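Local structure of clan CA, family C40, NlpC/P60 superfamily cysteine peptidase (6BIO) at residues 28-33 / 47-52; 35-40 / 72-77; 65-70 / 192-197; 20-25 / 79-84. The protein probably cleaves peptide bonds in bacterial peptidoglycan, acting as a cysteine peptidase of the NlpC/P60 family. All coordinates share one frame; numbering follows the deposited sequence.

Interaction 1: 28-33 / 47-52; sequences TNLVKA and WLYFDY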
loop_
_atom_site.group_PDB
_atom_site.type_symbol
_atom_site.label_atom_id
_atom_site.label_comp_id
_atom_site.label_asym_id
_atom_site.label_seq_id
_atom_site.Cartn_x
_atom_site.Cartn_y
_atom_site.Cartn_z
ATOM N N THR A 28 -1.634 -19.831 -8.304
ATOM C CA THR A 28 -0.371 -19.596 -7.625
ATOM C C THR A 28 -0.524 -18.343 -6.760
ATOM O O THR A 28 -1.644 -17.946 -6.408
ATOM C CB THR A 28 0.779 -19.559 -8.648
ATOM O OG1 THR A 28 1.995 -19.487 -7.912
ATOM C CG2 THR A 28 0.664 -18.365 -9.640
ATOM N N ASN A 29 0.614 -17.780 -6.351
ATOM C CA ASN A 29 0.626 -16.651 -5.435
ATOM C C ASN A 29 1.362 -15.444 -5.972
ATOM O O ASN A 29 1.485 -14.462 -5.248
ATOM C CB ASN A 29 1.210 -17.033 -4.066
ATOM C CG ASN A 29 2.737 -17.170 -4.106
ATOM O OD1 ASN A 29 3.241 -17.773 -4.979
ATOM N ND2 ASN A 29 3.460 -16.494 -3.196
ATOM N N LEU A 30 1.898 -15.517 -7.187
ATOM C CA LEU A 30 2.722 -14.430 -7.692
ATOM C C LEU A 30 2.534 -14.265 -9.190
ATOM O O LEU A 30 2.071 -15.178 -9.887
ATOM C CB LEU A 30 4.205 -14.655 -7.362
ATOM C CG LEU A 30 4.999 -15.629 -8.197
ATOM C CD1 LEU A 30 6.434 -15.656 -7.655
ATOM C CD2 LEU A 30 4.444 -17.024 -8.221
ATOM N N VAL A 31 2.918 -13.092 -9.694
ATOM C CA VAL A 31 2.921 -12.791 -11.127
ATOM C C VAL A 31 4.150 -11.941 -11.419
ATOM O O VAL A 31 4.466 -11.004 -10.677
ATOM C CB VAL A 31 1.599 -12.094 -11.582
ATOM C CG1 VAL A 31 1.347 -10.782 -10.832
ATOM C CG2 VAL A 31 1.584 -11.837 -13.086
ATOM N N LYS A 32 4.824 -12.223 -12.548
ATOM C CA LYS A 32 5.947 -11.392 -12.983
ATOM C C LYS A 32 5.453 -9.995 -13.336
ATOM O O LYS A 32 4.419 -9.829 -13.987
ATOM C CB LYS A 32 6.648 -12.023 -14.185
ATOM C CG LYS A 32 7.476 -13.222 -13.784
ATOM C CD LYS A 32 8.223 -13.812 -14.992
ATOM C CE LYS A 32 9.144 -14.977 -14.553
ATOM N NZ LYS A 32 10.031 -15.429 -15.662
ATOM N N ALA A 33 6.236 -8.986 -12.974
ATOM C CA ALA A 33 5.955 -7.601 -13.315
ATOM C C ALA A 33 7.060 -7.069 -14.222
ATOM O O ALA A 33 8.233 -7.484 -14.130
ATOM C CB ALA A 33 5.848 -6.757 -12.059
ATOM N N TRP A 47 8.101 -9.177 -8.948
ATOM C CA TRP A 47 6.802 -9.805 -9.003
ATOM C C TRP A 47 5.839 -9.013 -8.138
ATOM O O TRP A 47 6.233 -8.239 -7.272
ATOM C CB TRP A 47 6.860 -11.222 -8.425
ATOM C CG TRP A 47 7.663 -12.225 -9.217
ATOM C CD1 TRP A 47 7.149 -13.244 -9.988
ATOM C CD2 TRP A 47 9.084 -12.369 -9.294
ATOM N NE1 TRP A 47 8.154 -14.011 -10.524
ATOM C CE2 TRP A 47 9.356 -13.502 -10.119
ATOM C CE3 TRP A 47 10.158 -11.673 -8.743
ATOM C CZ2 TRP A 47 10.668 -13.924 -10.418
ATOM C CZ3 TRP A 47 11.466 -12.109 -9.036
ATOM C CH2 TRP A 47 11.697 -13.214 -9.868
ATOM N N LEU A 48 4.551 -9.227 -8.379
ATOM C CA LEU A 48 3.522 -8.825 -7.428
ATOM C C LEU A 48 2.761 -10.065 -6.977
ATOM O O LEU A 48 2.895 -11.126 -7.582
ATOM C CB LEU A 48 2.570 -7.762 -7.988
ATOM C CG LEU A 48 3.207 -6.415 -8.267
ATOM C CD1 LEU A 48 2.177 -5.502 -8.915
ATOM C CD2 LEU A 48 3.814 -5.792 -7.025
ATOM N N TYR A 49 1.988 -9.933 -5.882
ATOM C CA TYR A 49 1.562 -11.095 -5.095
ATOM C C TYR A 49 0.057 -11.130 -4.833
ATOM O O TYR A 49 -0.619 -10.101 -4.791
ATOM C CB TYR A 49 2.366 -11.176 -3.781
ATOM C CG TYR A 49 3.831 -11.304 -4.067
ATOM C CD1 TYR A 49 4.371 -12.509 -4.466
ATOM C CD2 TYR A 49 4.658 -10.185 -4.079
ATOM C CE1 TYR A 49 5.708 -12.642 -4.768
ATOM C CE2 TYR A 49 5.965 -10.287 -4.420
ATOM C CZ TYR A 49 6.505 -11.514 -4.769
ATOM O OH TYR A 49 7.847 -11.622 -5.109
ATOM N N PHE A 50 -0.422 -12.351 -4.610
ATOM C CA PHE A 50 -1.823 -12.607 -4.338
ATOM C C PHE A 50 -2.362 -11.692 -3.252
ATOM O O PHE A 50 -1.731 -11.495 -2.208
ATOM C CB PHE A 50 -1.942 -14.066 -3.891
ATOM C CG PHE A 50 -3.329 -14.463 -3.508
ATOM C CD1 PHE A 50 -4.336 -14.574 -4.452
ATOM C CD2 PHE A 50 -3.622 -14.655 -2.180
ATOM C CE1 PHE A 50 -5.606 -14.894 -4.034
ATOM C CE2 PHE A 50 -4.914 -15.028 -1.770
ATOM C CZ PHE A 50 -5.895 -15.119 -2.686
ATOM N N ASP A 51 -3.547 -11.123 -3.495
ATOM C CA ASP A 51 -4.303 -10.319 -2.546
ATOM C C ASP A 51 -3.711 -8.941 -2.297
ATOM O O ASP A 51 -4.200 -8.241 -1.426
ATOM C CB ASP A 51 -4.588 -11.075 -1.253
ATOM C CG ASP A 51 -5.793 -10.553 -0.498
ATOM O OD1 ASP A 51 -6.850 -10.355 -1.125
ATOM O OD2 ASP A 51 -5.711 -10.398 0.729
ATOM N N TYR A 52 -2.705 -8.533 -3.074
ATOM C CA TYR A 52 -2.300 -7.140 -3.084
ATOM C C TYR A 52 -3.358 -6.303 -3.792
ATOM O O TYR A 52 -4.029 -6.757 -4.720
ATOM C CB TYR A 52 -0.950 -6.980 -3.804
ATOM C CG TYR A 52 0.302 -7.309 -2.984
ATOM C CD1 TYR A 52 0.229 -8.021 -1.786
ATOM C CD2 TYR A 52 1.564 -6.892 -3.415
ATOM C CE1 TYR A 52 1.364 -8.312 -1.066
ATOM C CE2 TYR A 52 2.689 -7.183 -2.685
ATOM C CZ TYR A 52 2.595 -7.886 -1.514
ATOM O OH TYR A 52 3.722 -8.175 -0.793
#

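Interaction 2: 35-40 / 72-77; sequences KSSNPD and DCWISK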
loop_
_atom_site.group_PDB
_atom_site.type_symbol
_atom_site.label_atom_id
_atom_site.label_comp_id
_atom_site.label_asym_id
_atom_site.label_seq_id
_atom_site.Cartn_x
_atom_site.Cartn_y
_atom_site.Cartn_z
ATOM N N LYS A 35 8.334 -3.405 -16.755
ATOM C CA LYS A 35 8.288 -1.965 -16.870
ATOM C C LYS A 35 7.758 -1.495 -18.221
ATOM O O LYS A 35 7.769 -0.290 -18.491
ATOM C CB LYS A 35 9.678 -1.377 -16.571
ATOM C CG LYS A 35 10.030 -1.420 -15.062
ATOM C CD LYS A 35 9.286 -0.337 -14.299
ATOM C CE LYS A 35 9.344 -0.545 -12.809
ATOM N NZ LYS A 35 8.706 0.610 -12.149
ATOM N N SER A 36 7.268 -2.396 -19.056
ATOM C CA SER A 36 6.568 -2.018 -20.284
ATOM C C SER A 36 5.555 -3.099 -20.649
ATOM O O SER A 36 5.585 -4.208 -20.116
ATOM C CB SER A 36 7.518 -1.825 -21.435
ATOM O OG SER A 36 7.816 -3.027 -22.004
ATOM N N SER A 37 4.655 -2.759 -21.566
ATOM C CA SER A 37 3.661 -3.683 -22.084
ATOM C C SER A 37 4.172 -4.525 -23.240
ATOM O O SER A 37 3.400 -5.293 -23.838
ATOM C CB SER A 37 2.436 -2.937 -22.524
ATOM O OG SER A 37 2.727 -2.143 -23.662
ATOM N N ASN A 38 5.441 -4.375 -23.584
ATOM C CA ASN A 38 6.105 -5.231 -24.567
ATOM C C ASN A 38 7.512 -5.494 -24.057
ATOM O O ASN A 38 8.505 -5.008 -24.604
ATOM C CB ASN A 38 6.125 -4.521 -25.919
ATOM C CG ASN A 38 6.494 -5.428 -27.047
ATOM O OD1 ASN A 38 6.864 -6.598 -26.857
ATOM N ND2 ASN A 38 6.405 -4.895 -28.253
ATOM N N PRO A 39 7.631 -6.278 -22.999
ATOM C CA PRO A 39 8.889 -6.361 -22.269
ATOM C C PRO A 39 9.799 -7.409 -22.860
ATOM O O PRO A 39 9.389 -8.259 -23.649
ATOM C CB PRO A 39 8.448 -6.823 -20.872
ATOM C CG PRO A 39 7.181 -7.596 -21.121
ATOM C CD PRO A 39 6.519 -6.913 -22.274
ATOM N N ASP A 40 11.052 -7.307 -22.453
ATOM C CA ASP A 40 11.970 -8.429 -22.459
ATOM C C ASP A 40 11.461 -9.385 -21.379
ATOM O O ASP A 40 11.649 -9.153 -20.186
ATOM C CB ASP A 40 13.361 -7.881 -22.138
ATOM C CG ASP A 40 14.422 -8.935 -22.113
ATOM O OD1 ASP A 40 14.054 -10.136 -22.218
ATOM O OD2 ASP A 40 15.633 -8.537 -21.974
ATOM N N ASP A 72 4.768 2.103 -10.567
ATOM C CA ASP A 72 3.926 1.495 -11.591
ATOM C C ASP A 72 4.678 0.394 -12.330
ATOM O O ASP A 72 5.910 0.419 -12.467
ATOM C CB ASP A 72 3.332 2.541 -12.570
ATOM C CG ASP A 72 4.371 3.104 -13.493
ATOM O OD1 ASP A 72 5.228 3.889 -13.020
ATOM O OD2 ASP A 72 4.371 2.745 -14.677
ATOM N N CYS A 73 3.913 -0.565 -12.837
ATOM C CA CYS A 73 4.472 -1.691 -13.563
ATOM C C CYS A 73 3.348 -2.346 -14.356
ATOM O O CYS A 73 2.181 -1.934 -14.299
ATOM C CB CYS A 73 5.145 -2.685 -12.607
ATOM S SG CYS A 73 4.047 -3.468 -11.454
ATOM N N TRP A 74 3.707 -3.385 -15.091
ATOM C CA TRP A 74 2.786 -4.084 -15.975
ATOM C C TRP A 74 2.793 -5.557 -15.606
ATOM O O TRP A 74 3.866 -6.158 -15.469
ATOM C CB TRP A 74 3.232 -3.931 -17.417
ATOM C CG TRP A 74 3.201 -2.540 -17.943
ATOM C CD1 TRP A 74 4.146 -1.563 -17.766
ATOM C CD2 TRP A 74 2.164 -1.943 -18.742
ATOM N NE1 TRP A 74 3.764 -0.407 -18.405
ATOM C CE2 TRP A 74 2.572 -0.632 -19.044
ATOM C CE3 TRP A 74 0.952 -2.406 -19.256
ATOM C CZ2 TRP A 74 1.811 0.220 -19.829
ATOM C CZ3 TRP A 74 0.176 -1.551 -20.041
ATOM C CH2 TRP A 74 0.600 -0.251 -20.310
ATOM N N ILE A 75 1.606 -6.135 -15.454
ATOM C CA ILE A 75 1.405 -7.532 -15.106
ATOM C C ILE A 75 0.356 -8.147 -16.023
ATOM O O ILE A 75 -0.539 -7.467 -16.517
ATOM C CB ILE A 75 0.964 -7.740 -13.611
ATOM C CG1 ILE A 75 -0.340 -6.991 -13.287
ATOM C CG2 ILE A 75 2.112 -7.341 -12.704
ATOM C CD1 ILE A 75 -0.807 -7.247 -11.881
ATOM N N SER A 76 0.422 -9.454 -16.229
ATOM C CA SER A 76 -0.549 -10.090 -17.118
ATOM C C SER A 76 -1.963 -9.763 -16.672
ATOM O O SER A 76 -2.273 -9.868 -15.487
ATOM C CB SER A 76 -0.348 -11.591 -17.057
ATOM O OG SER A 76 -1.359 -12.235 -17.804
ATOM N N LYS A 77 -2.834 -9.420 -17.637
ATOM C CA LYS A 77 -4.191 -9.021 -17.289
ATOM C C LYS A 77 -4.970 -10.126 -16.602
ATOM O O LYS A 77 -5.934 -9.825 -15.887
ATOM C CB LYS A 77 -4.939 -8.462 -18.494
ATOM C CG LYS A 77 -5.301 -9.423 -19.546
ATOM C CD LYS A 77 -6.195 -8.695 -20.581
ATOM C CE LYS A 77 -6.282 -9.476 -21.877
ATOM N NZ LYS A 77 -6.201 -10.951 -21.716
#

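Interaction 3: 65-70 / 192-197; sequences HVRIGT and RLDIFM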
loop_
_atom_site.group_PDB
_atom_site.type_symbol
_atom_site.label_atom_id
_atom_site.label_comp_id
_atom_site.label_asym_id
_atom_site.label_seq_id
_atom_site.Cartn_x
_atom_site.Cartn_y
_atom_site.Cartn_z
ATOM N N HIS A 65 -1.612 -2.221 -16.653
ATOM C CA HIS A 65 -0.708 -1.232 -16.108
ATOM C C HIS A 65 -1.232 -0.888 -14.724
ATOM O O HIS A 65 -2.346 -0.363 -14.601
ATOM C CB HIS A 65 -0.715 -0.002 -16.993
ATOM C CG HIS A 65 0.385 0.949 -16.696
ATOM N ND1 HIS A 65 0.471 2.184 -17.312
ATOM C CD2 HIS A 65 1.466 0.853 -15.880
ATOM C CE1 HIS A 65 1.557 2.802 -16.875
ATOM N NE2 HIS A 65 2.181 2.019 -16.017
ATOM N N VAL A 66 -0.467 -1.219 -13.682
ATOM C CA VAL A 66 -0.926 -1.092 -12.304
ATOM C C VAL A 66 -0.008 -0.150 -11.540
ATOM O O VAL A 66 1.149 0.061 -11.895
ATOM C CB VAL A 66 -1.089 -2.469 -11.593
ATOM C CG1 VAL A 66 -2.037 -3.373 -12.404
ATOM C CG2 VAL A 66 0.263 -3.164 -11.414
ATOM N N ARG A 67 -0.540 0.354 -10.433
ATOM C CA ARG A 67 0.158 1.346 -9.646
ATOM C C ARG A 67 -0.080 1.095 -8.175
ATOM O O ARG A 67 -1.221 0.835 -7.752
ATOM C CB ARG A 67 -0.322 2.742 -10.002
ATOM C CG ARG A 67 0.346 3.885 -9.206
ATOM C CD ARG A 67 -0.219 5.215 -9.647
ATOM N NE ARG A 67 -1.576 5.459 -9.223
ATOM C CZ ARG A 67 -1.903 5.954 -8.023
ATOM N NH1 ARG A 67 -0.999 6.103 -7.074
ATOM N NH2 ARG A 67 -3.156 6.304 -7.782
ATOM N N ILE A 68 1.007 1.174 -7.407
ATOM C CA ILE A 68 0.956 1.156 -5.941
ATOM C C ILE A 68 1.730 2.392 -5.489
ATOM O O ILE A 68 2.936 2.468 -5.691
ATOM C CB ILE A 68 1.558 -0.124 -5.367
ATOM C CG1 ILE A 68 0.798 -1.352 -5.861
ATOM C CG2 ILE A 68 1.594 -0.091 -3.818
ATOM C CD1 ILE A 68 1.677 -2.603 -5.805
ATOM N N GLY A 69 1.045 3.386 -4.964
ATOM C CA GLY A 69 1.749 4.609 -4.584
ATOM C C GLY A 69 2.447 5.235 -5.774
ATOM O O GLY A 69 1.839 5.517 -6.803
ATOM N N THR A 70 3.738 5.459 -5.613
ATOM C CA THR A 70 4.540 6.073 -6.654
ATOM C C THR A 70 5.070 5.065 -7.659
ATOM O O THR A 70 5.743 5.469 -8.602
ATOM C CB THR A 70 5.737 6.831 -6.051
ATOM O OG1 THR A 70 6.537 5.915 -5.310
ATOM C CG2 THR A 70 5.309 7.920 -5.096
ATOM N N ARG A 192 -1.215 -2.141 1.858
ATOM C CA ARG A 192 -2.509 -1.740 2.397
ATOM C C ARG A 192 -2.624 -0.251 2.682
ATOM O O ARG A 192 -3.740 0.245 2.920
ATOM C CB ARG A 192 -2.765 -2.557 3.641
ATOM C CG ARG A 192 -3.065 -4.044 3.383
ATOM C CD ARG A 192 -4.267 -4.243 2.524
ATOM N NE ARG A 192 -4.714 -5.619 2.411
ATOM C CZ ARG A 192 -4.505 -6.413 1.378
ATOM N NH1 ARG A 192 -3.754 -6.046 0.377
ATOM N NH2 ARG A 192 -5.067 -7.607 1.355
ATOM N N LEU A 193 -1.521 0.489 2.612
ATOM C CA LEU A 193 -1.485 1.946 2.695
ATOM C C LEU A 193 -1.174 2.578 1.349
ATOM O O LEU A 193 -0.914 3.790 1.265
ATOM C CB LEU A 193 -0.429 2.363 3.728
ATOM C CG LEU A 193 -0.736 1.828 5.139
ATOM C CD1 LEU A 193 0.417 2.101 6.081
ATOM C CD2 LEU A 193 -2.032 2.417 5.736
ATOM N N ASP A 194 -1.214 1.789 0.278
ATOM C CA ASP A 194 -0.964 2.298 -1.068
ATOM C C ASP A 194 0.421 2.926 -1.168
ATOM O O ASP A 194 0.609 3.928 -1.856
ATOM C CB ASP A 194 -2.065 3.256 -1.527
ATOM C CG ASP A 194 -2.081 3.524 -3.036
ATOM O OD1 ASP A 194 -1.588 2.700 -3.827
ATOM O OD2 ASP A 194 -2.659 4.592 -3.365
ATOM N N ILE A 195 1.399 2.267 -0.535
ATOM C CA ILE A 195 2.783 2.720 -0.554
ATOM C C ILE A 195 3.605 1.523 -1.028
ATOM O O ILE A 195 3.493 0.430 -0.465
ATOM C CB ILE A 195 3.237 3.185 0.845
ATOM C CG1 ILE A 195 2.484 4.449 1.208
ATOM C CG2 ILE A 195 4.759 3.370 0.868
ATOM C CD1 ILE A 195 2.620 4.768 2.706
ATOM N N PHE A 196 4.443 1.723 -2.044
ATOM C CA PHE A 196 5.273 0.635 -2.544
ATOM C C PHE A 196 6.596 0.543 -1.823
ATOM O O PHE A 196 7.323 1.532 -1.684
ATOM C CB PHE A 196 5.576 0.854 -4.018
ATOM C CG PHE A 196 6.325 -0.290 -4.631
ATOM C CD1 PHE A 196 5.674 -1.448 -5.003
ATOM C CD2 PHE A 196 7.701 -0.218 -4.833
ATOM C CE1 PHE A 196 6.355 -2.509 -5.556
ATOM C CE2 PHE A 196 8.385 -1.300 -5.374
ATOM C CZ PHE A 196 7.700 -2.447 -5.739
ATOM N N MET A 197 6.952 -0.660 -1.445
ATOM C CA MET A 197 8.349 -0.980 -1.202
ATOM C C MET A 197 8.633 -2.261 -1.948
ATOM O O MET A 197 7.714 -3.018 -2.260
ATOM C CB MET A 197 8.756 -1.109 0.240
ATOM C CG MET A 197 8.071 -2.197 0.974
ATOM S SD MET A 197 8.699 -2.525 2.689
ATOM C CE MET A 197 8.323 -1.001 3.460
HETATM O O HOH W 1 -1.047 6.803 -4.201
HETATM O O HOH W 2 4.870 4.642 -2.917
#

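Interaction 4: 20-25 / 79-84; sequences IGRLTT and SLEEIT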
loop_
_atom_site.group_PDB
_atom_site.type_symbol
_atom_site.label_atom_id
_atom_site.label_comp_id
_atom_site.label_asym_id
_atom_site.label_seq_id
_atom_site.Cartn_x
_atom_site.Cartn_y
_atom_site.Cartn_z
ATOM N N ILE A 20 -9.700 0.033 -9.559
ATOM C CA ILE A 20 -9.098 -0.708 -8.449
ATOM C C ILE A 20 -8.904 -2.132 -8.895
ATOM O O ILE A 20 -9.833 -2.742 -9.409
ATOM C CB ILE A 20 -9.985 -0.700 -7.187
ATOM C CG1 ILE A 20 -10.269 0.740 -6.782
ATOM C CG2 ILE A 20 -9.320 -1.488 -6.055
ATOM C CD1 ILE A 20 -11.286 0.890 -5.681
ATOM N N GLY A 21 -7.721 -2.678 -8.625
ATOM C CA GLY A 21 -7.463 -4.074 -8.850
ATOM C C GLY A 21 -7.054 -4.828 -7.598
ATOM O O GLY A 21 -6.460 -4.281 -6.667
ATOM N N ARG A 22 -7.364 -6.110 -7.600
ATOM C CA ARG A 22 -6.892 -7.006 -6.558
ATOM C C ARG A 22 -6.233 -8.180 -7.264
ATOM O O ARG A 22 -6.834 -8.765 -8.173
ATOM C CB ARG A 22 -8.032 -7.484 -5.630
ATOM C CG ARG A 22 -7.547 -8.488 -4.578
ATOM C CD ARG A 22 -8.684 -8.967 -3.671
ATOM N NE ARG A 22 -9.384 -10.006 -4.323
ATOM C CZ ARG A 22 -9.174 -11.312 -4.140
ATOM N NH1 ARG A 22 -8.316 -11.826 -3.249
ATOM N NH2 ARG A 22 -9.869 -12.104 -4.867
ATOM N N LEU A 23 -5.014 -8.529 -6.842
ATOM C CA LEU A 23 -4.296 -9.616 -7.488
ATOM C C LEU A 23 -4.878 -10.958 -7.100
ATOM O O LEU A 23 -5.105 -11.248 -5.924
ATOM C CB LEU A 23 -2.817 -9.568 -7.160
ATOM C CG LEU A 23 -2.074 -8.737 -8.211
ATOM C CD1 LEU A 23 -2.409 -7.293 -8.115
ATOM C CD2 LEU A 23 -0.671 -8.941 -8.242
ATOM N N THR A 24 -5.147 -11.775 -8.116
ATOM C CA THR A 24 -5.664 -13.111 -7.938
ATOM C C THR A 24 -4.690 -14.205 -8.369
ATOM O O THR A 24 -4.903 -15.378 -8.008
ATOM C CB THR A 24 -6.942 -13.254 -8.770
ATOM O OG1 THR A 24 -6.627 -12.972 -10.132
ATOM C CG2 THR A 24 -8.067 -12.351 -8.282
ATOM N N THR A 25 -3.683 -13.872 -9.173
ATOM C CA THR A 25 -2.589 -14.768 -9.553
ATOM C C THR A 25 -3.052 -16.222 -9.732
ATOM O O THR A 25 -2.620 -17.113 -8.990
ATOM C CB THR A 25 -1.402 -14.684 -8.589
ATOM O OG1 THR A 25 -1.774 -15.075 -7.260
ATOM C CG2 THR A 25 -0.843 -13.275 -8.521
ATOM N N SER A 79 -3.964 -11.867 -14.171
ATOM C CA SER A 79 -3.493 -12.033 -12.798
ATOM C C SER A 79 -4.216 -11.175 -11.778
ATOM O O SER A 79 -3.863 -11.233 -10.595
ATOM C CB SER A 79 -1.996 -11.739 -12.686
ATOM O OG SER A 79 -1.713 -10.329 -12.827
ATOM N N LEU A 80 -5.194 -10.369 -12.179
ATOM C CA LEU A 80 -5.908 -9.504 -11.252
ATOM C C LEU A 80 -7.358 -9.411 -11.698
ATOM O O LEU A 80 -7.707 -9.742 -12.844
ATOM C CB LEU A 80 -5.266 -8.125 -11.145
ATOM C CG LEU A 80 -5.529 -7.113 -12.230
ATOM C CD1 LEU A 80 -4.829 -5.840 -11.868
ATOM C CD2 LEU A 80 -4.981 -7.535 -13.567
ATOM N N GLU A 81 -8.175 -8.899 -10.784
ATOM C CA GLU A 81 -9.574 -8.609 -11.021
ATOM C C GLU A 81 -9.852 -7.149 -10.683
ATOM O O GLU A 81 -9.225 -6.575 -9.797
ATOM C CB GLU A 81 -10.481 -9.523 -10.155
ATOM C CG GLU A 81 -10.447 -9.255 -8.669
ATOM C CD GLU A 81 -11.111 -10.294 -7.815
ATOM O OE1 GLU A 81 -11.740 -11.210 -8.398
ATOM O OE2 GLU A 81 -11.031 -10.203 -6.570
ATOM N N GLU A 82 -10.802 -6.544 -11.403
ATOM C CA GLU A 82 -11.287 -5.201 -11.075
ATOM C C GLU A 82 -12.268 -5.276 -9.913
ATOM O O GLU A 82 -13.086 -6.204 -9.831
ATOM C CB GLU A 82 -11.996 -4.559 -12.265
ATOM C CG GLU A 82 -11.096 -4.453 -13.456
ATOM C CD GLU A 82 -11.025 -3.039 -14.045
ATOM O OE1 GLU A 82 -11.771 -2.146 -13.629
ATOM O OE2 GLU A 82 -10.230 -2.832 -14.977
ATOM N N ILE A 83 -12.206 -4.279 -9.041
ATOM C CA ILE A 83 -13.000 -4.207 -7.826
ATOM C C ILE A 83 -13.760 -2.901 -7.829
ATOM O O ILE A 83 -13.152 -1.843 -8.038
ATOM C CB ILE A 83 -12.032 -4.179 -6.616
ATOM C CG1 ILE A 83 -11.215 -5.470 -6.504
ATOM C CG2 ILE A 83 -12.768 -3.804 -5.319
ATOM C CD1 ILE A 83 -12.062 -6.675 -6.173
ATOM N N THR A 84 -15.053 -2.962 -7.515
ATOM C CA THR A 84 -15.805 -1.767 -7.144
ATOM C C THR A 84 -16.399 -1.966 -5.756
ATOM O O THR A 84 -16.693 -3.089 -5.356
ATOM C CB THR A 84 -16.884 -1.369 -8.174
ATOM O OG1 THR A 84 -17.892 -2.378 -8.232
ATOM C CG2 THR A 84 -16.246 -1.210 -9.562
HETATM O O HOH W 3 -12.733 0.054 -9.865
#

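Interaction 1: 28-33 / 47-52
Asn29 meets Phe50 through the backbone: Asn29 O accepts from Phe50 N at 2.9 Å, the donor lying well above the carbonyl plane. The same oxygen also sits at the edge of the Tyr49 ring, near its plane. Next, Leu30 links two aromatic side chains. Its CG stands between the backbone N and the carbonyl carbon (chi1 78°), which brings Leu30 CD1 over one face of the Trp47 indole, 3.4 Å from Trp47 CD1. Leu30 CB meanwhile touches Tyr49 CD1 at 3.6 Å. Val31 and Leu48 form the hydrogen-bonded pair, with Val31 N to Leu48 O and Leu48 N to Val31 O both 2.9 Å. Their side chains share the other face, where Leu23 packs against both. Lys32, extended beyond CG, runs alongside the indole and places CG 3.4 Å from Trp47 NE1. Ala33 turns its methyl to Cys73 and Ile75 of strand 71-76. Starting at the paired Tyr49, a type II turn to Tyr52 sets Tyr49 CB over the centre of the Tyr52 ring. Arg199, from the NlpC/P60 part, makes a cation-pi contact with Tyr49. This is an antiparallel beta hairpin at the margin of a sheet, consistent with an SH3-like barrel.

Interaction 2: 35-40 / 72-77
Trp74 lies with one face of its indole against Ser36 and Ser37, in the loop between strands 30-34 and 46-49. The loop contains an ST turn, Ser36 OG accepting from Asn38 N at 3.2 Å, and packs on strand 71-76 of what is probably an SH3-like sheet. The five-membered part of the indole carries the Ser36 backbone: Ser36 C is 3.6 Å from Trp74 CG, and Ser36 N is 3.5 Å from Trp74 CD1. The six-membered part carries Ser37 CB in a CH-pi contact, 3.7 Å from the Trp74 ring centroid and 14° off its normal. Ser37 OG stands between its own backbone N and carbonyl carbon (chi1 68°) and bonds with Glu60 and Asn61. His65 also stacks with Trp74, tying the indole to strand 63-68 as well as to the loop. Lys35 starts out away from strand 71-76, but a bend at chi2 (-76°) brings its otherwise extended chain back. Its ammonium group forms a salt bridge with Glu71, while Asp72 directs its own carboxylate to His65. Lys35 NZ also donates to Asp72 O at 2.8 Å, approaching almost in line with the carbonyl bond.

Interaction 3: 65-70 / 192-197
Gly69 N donates to Asp194 OD1 at 2.9 Å, meeting the carboxylate from above its plane, 61° out of it. Beside this bond, Ile68 CG2 lies against the backbone, 3.8 Å from Ile195 C, and reaches Phe196 CB at 4.1 Å. Ile68 CD1 lies farther along, at the edge of the Phe196 ring. The close backbone approach, 4.6 Å between Gly69 CA and Ile195 CA, seats the end of strand 63-68 of the probably SH3-like domain on the Schellman motif that ends helix 182-191 of the NlpC/P60 domain. Asp194 is the C-prime residue of that motif, and with CG anti to the backbone N (chi1 -164°) its carboxylate extends toward the strand end. Two waters bridge the parts: one takes an N-H from Arg67 NH1 and donates to Asp194 OD2, the other accepts from Thr70 N and Phe196 N. Farther out, His55 and Asn121 also bond to Asp194 OD2. Arg67 NH1 is held by Gly69 O at 2.9 Å, in the guanidinium plane, while Gln18 accepts from Arg67 NE.

Interaction 4: 20-25 / 79-84
Strands 20-23 and 80-83 run antiparallel, their axes 4.5 Å apart at 144°, with Arg22 and Glu81 exchanging backbone bonds in both directions. Beyond the strands, Ser79 O takes two N-H groups from the same face of its carbonyl plane: Thr24 N at 2.8 Å and Thr25 N at 3.0 Å. Arg22 bends at chi3 (83°) and grips Glu81 side-on, both NE and NH2 lying 2.8 Å from Glu81 OE2. This oxygen is near the guanidinium plane, although the carboxylate plane is turned 53° from it. The remaining nitrogen, Arg22 NH1, bridges to Asp51. The pair joins the first and last strands of what appears to be an SH3-like domain, and strand 80-88 continues beside strand 114-122 of the bacterial SH3 domain. Thr24 crosses Glu81 at about a right angle, its CG2 3.7 Å from Glu81 CD. Ile20 CG2 packs on Ile83 CB at 3.9 Å, and a water links Ile20 N to Ile83 O. On the other face, Leu23 CD1 meets Leu80 CB at 4.2 Å.

From the N terminus, interaction 4 opens first at 20-25 and closes at 79-84, bringing together the ends of a long, strand-rich part of the chain. Interaction 1 nests inside it as the hairpin 28-33/47-52, and interaction 2 (35-40/72-77) is nested there too but crosses interaction 1, anchoring the hairpin loop to strand 71-76. Interaction 3 begins at 65-70, crosses both interaction 2 and interaction 4, and closes 122 residues later at 192-197, tying this sheet to the NlpC/P60 domain. Interaction 1 closes before it opens, yet the two meet through the Asp51–Arg192 salt bridge. Leu23, Leu48, Val66, Cys73, Ile75 and Leu80 form a chain of packing contacts linking all four.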